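Long-range contact in uncharacterized HTH-type transcriptional regulator YybR (Bacillus subtilis, PDB 4A5N), which probably binds DNA as a redox-sensing transcriptional regulator of the MarR/DUF24 (HxlR-type) winged helix-turn-helix family: residues 40-45 / 82-87. The protein carries 1 engineered substitution. Residues are numbered along the deposited sequence; the frame is centred on the assembly and turned at random.
Sequences KRFNEF and VEYSLT. With BME (beta-mercaptoethanol), chain F.
Water 2 donates a hydrogen bond to Val82 O (2.6 Å from the water oxygen) and accepts one from Phe42 N, a first-turn helix amide. Next to it the main chains join directly: Lys40 N donates to Tyr84 O and Tyr84 N returns a nearly straight bond to Lys40 O (2.9 Å, 170°), making a single antiparallel hydrogen-bonded bridge. In this HxlR-type winged helix, that bridge ties the chain entering helix 42-48, the first helix of the probable helix-turn-helix, to strand 81-86 of the wing hairpin. Tyr84 suits the junction because its ring brings its edge to Lys40 O while its hydroxyl reaches Arg72 on the partner strand. Phe45 approaches obliquely, CE2 lying 3.8 Å from Tyr84 CB; a flat apolar ring fits this buried site against Leu31 and Met35 of helix 28-35 and Leu57 and Leu61 of helix 54-66, with Lys40 CB over one face. Phe42 lies alongside Tyr84, CB 4.3 Å from Tyr84 CE2, and also touches Leu57 and Thr58. Were Tyr84 an alanine, both phenylalanines would lose this aromatic neighbour and Arg72 NE would probably lack its hydroxyl partner. On the polar flank, Glu44 OE1 turns its anti lone pair to Arg41 N (2.8 Å). Long Arg41 faces two acids: Glu44 OE1 above its guanidinium, and Glu83 OE2, also paired with Lys39, through water 1; Glu83 OE1 bonds the Tyr75 hydroxyl.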
loop_
_atom_site.group_PDB
_atom_site.type_symbol
_atom_site.label_atom_id
_atom_site.label_comp_id
_atom_site.label_asym_id
_atom_site.label_seq_id
_atom_site.Cartn_x
_atom_site.Cartn_y
_atom_site.Cartn_z
ATOM N N LYS B 40 -21.557 4.698 3.831
ATOM C CA LYS B 40 -22.035 3.487 3.180
ATOM C C LYS B 40 -22.517 2.466 4.205
ATOM O O LYS B 40 -21.966 2.365 5.300
ATOM C CB LYS B 40 -20.920 2.832 2.319
ATOM C CG LYS B 40 -20.344 3.695 1.208
ATOM C CD LYS B 40 -21.404 3.990 0.141
ATOM C CE LYS B 40 -20.891 4.776 -1.061
ATOM N NZ LYS B 40 -20.523 6.188 -0.707
ATOM N N ARG B 41 -23.530 1.690 3.843
ATOM C CA ARG B 41 -23.969 0.596 4.696
ATOM C C ARG B 41 -23.196 -0.649 4.293
ATOM O O ARG B 41 -22.676 -0.739 3.191
ATOM C CB ARG B 41 -25.487 0.361 4.591
ATOM C CG ARG B 41 -26.349 1.601 4.774
ATOM C CD ARG B 41 -27.816 1.278 4.588
ATOM N NE ARG B 41 -28.134 0.868 3.212
ATOM C CZ ARG B 41 -28.286 1.721 2.212
ATOM N NH1 ARG B 41 -28.159 3.022 2.421
ATOM N NH2 ARG B 41 -28.597 1.286 1.005
ATOM N N PHE B 42 -23.191 -1.630 5.183
ATOM C CA PHE B 42 -22.470 -2.881 5.015
ATOM C C PHE B 42 -22.846 -3.573 3.708
ATOM O O PHE B 42 -21.977 -3.947 2.938
ATOM C CB PHE B 42 -22.826 -3.769 6.215
ATOM C CG PHE B 42 -21.995 -4.997 6.370
ATOM C CD1 PHE B 42 -20.786 -4.949 7.042
ATOM C CD2 PHE B 42 -22.484 -6.246 5.942
ATOM C CE1 PHE B 42 -20.033 -6.076 7.238
ATOM C CE2 PHE B 42 -21.733 -7.385 6.146
ATOM C CZ PHE B 42 -20.500 -7.304 6.784
ATOM N N ASN B 43 -24.136 -3.680 3.446
ATOM C CA ASN B 43 -24.637 -4.224 2.185
ATOM C C ASN B 43 -24.210 -3.471 0.907
ATOM O O ASN B 43 -24.093 -4.076 -0.160
ATOM C CB ASN B 43 -26.161 -4.387 2.249
ATOM C CG ASN B 43 -26.604 -5.603 3.078
ATOM O OD1 ASN B 43 -27.797 -5.780 3.345
ATOM N ND2 ASN B 43 -25.656 -6.409 3.510
ATOM N N GLU B 44 -23.945 -2.166 1.010
ATOM C CA GLU B 44 -23.452 -1.430 -0.146
ATOM C C GLU B 44 -22.030 -1.867 -0.482
ATOM O O GLU B 44 -21.679 -1.946 -1.655
ATOM C CB GLU B 44 -23.496 0.080 0.084
ATOM C CG GLU B 44 -24.902 0.603 0.284
ATOM C CD GLU B 44 -24.995 2.106 0.402
ATOM O OE1 GLU B 44 -24.719 2.617 1.509
ATOM O OE2 GLU B 44 -25.377 2.772 -0.605
ATOM N N PHE B 45 -21.234 -2.124 0.555
ATOM C CA PHE B 45 -19.868 -2.606 0.401
ATOM C C PHE B 45 -19.847 -4.022 -0.201
ATOM O O PHE B 45 -18.959 -4.293 -1.010
ATOM C CB PHE B 45 -19.127 -2.677 1.719
ATOM C CG PHE B 45 -18.739 -1.344 2.303
ATOM C CD1 PHE B 45 -18.021 -0.411 1.567
ATOM C CD2 PHE B 45 -19.011 -1.073 3.623
ATOM C CE1 PHE B 45 -17.626 0.788 2.163
ATOM C CE2 PHE B 45 -18.609 0.113 4.221
ATOM C CZ PHE B 45 -17.911 1.027 3.487
ATOM N N VAL B 82 -26.697 0.706 10.418
ATOM C CA VAL B 82 -25.274 0.944 10.600
ATOM C C VAL B 82 -24.645 1.581 9.359
ATOM O O VAL B 82 -24.794 1.087 8.211
ATOM C CB VAL B 82 -24.516 -0.297 11.043
ATOM C CG1 VAL B 82 -23.054 0.033 11.266
ATOM C CG2 VAL B 82 -25.135 -0.823 12.327
ATOM N N GLU B 83 -23.948 2.683 9.615
ATOM C CA GLU B 83 -23.290 3.475 8.568
ATOM C C GLU B 83 -21.811 3.719 8.852
ATOM O O GLU B 83 -21.447 4.094 9.960
ATOM C CB GLU B 83 -24.002 4.818 8.432
ATOM C CG GLU B 83 -25.417 4.670 7.909
ATOM C CD GLU B 83 -26.154 5.972 7.862
ATOM O OE1 GLU B 83 -25.807 6.901 8.640
ATOM O OE2 GLU B 83 -27.071 6.066 7.022
ATOM N N TYR B 84 -20.995 3.476 7.835
ATOM C CA TYR B 84 -19.542 3.608 7.854
ATOM C C TYR B 84 -19.127 4.841 7.039
ATOM O O TYR B 84 -19.570 5.017 5.891
ATOM C CB TYR B 84 -18.909 2.367 7.233
ATOM C CG TYR B 84 -19.242 1.133 7.988
ATOM C CD1 TYR B 84 -18.464 0.725 9.063
ATOM C CD2 TYR B 84 -20.351 0.373 7.645
ATOM C CE1 TYR B 84 -18.794 -0.410 9.786
ATOM C CE2 TYR B 84 -20.684 -0.774 8.359
ATOM C CZ TYR B 84 -19.896 -1.149 9.434
ATOM O OH TYR B 84 -20.181 -2.289 10.156
ATOM N N SER B 85 -18.269 5.670 7.626
ATOM C CA SER B 85 -17.798 6.873 6.963
ATOM C C SER B 85 -16.358 7.115 7.293
ATOM O O SER B 85 -15.810 6.491 8.248
ATOM C CB SER B 85 -18.638 8.048 7.421
ATOM O OG SER B 85 -18.698 8.111 8.840
ATOM N N LEU B 86 -15.737 8.041 6.558
ATOM C CA LEU B 86 -14.384 8.437 6.853
ATOM C C LEU B 86 -14.430 9.465 7.968
ATOM O O LEU B 86 -15.246 10.339 7.990
ATOM C CB LEU B 86 -13.669 9.014 5.635
ATOM C CG LEU B 86 -13.502 8.172 4.385
ATOM C CD1 LEU B 86 -12.758 8.980 3.325
ATOM C CD2 LEU B 86 -12.756 6.878 4.752
ATOM N N THR B 87 -13.528 9.335 8.903
ATOM C CA THR B 87 -13.321 10.345 9.916
ATOM C C THR B 87 -12.505 11.461 9.265
ATOM O O THR B 87 -11.899 11.261 8.196
ATOM C CB THR B 87 -12.531 9.751 11.093
ATOM O OG1 THR B 87 -11.228 9.342 10.652
ATOM C CG2 THR B 87 -13.283 8.550 11.713
HETATM C C1 BME F . -29.468 -3.365 2.670
HETATM C C2 BME F . -30.214 -2.695 1.571
HETATM O O1 BME F . -28.790 -2.322 3.399
HETATM S S2 BME F . -29.030 -1.512 0.897
HETATM O O HOH W 1 -27.281 4.992 4.549
HETATM O O HOH W 2 -24.829 -1.387 7.485
#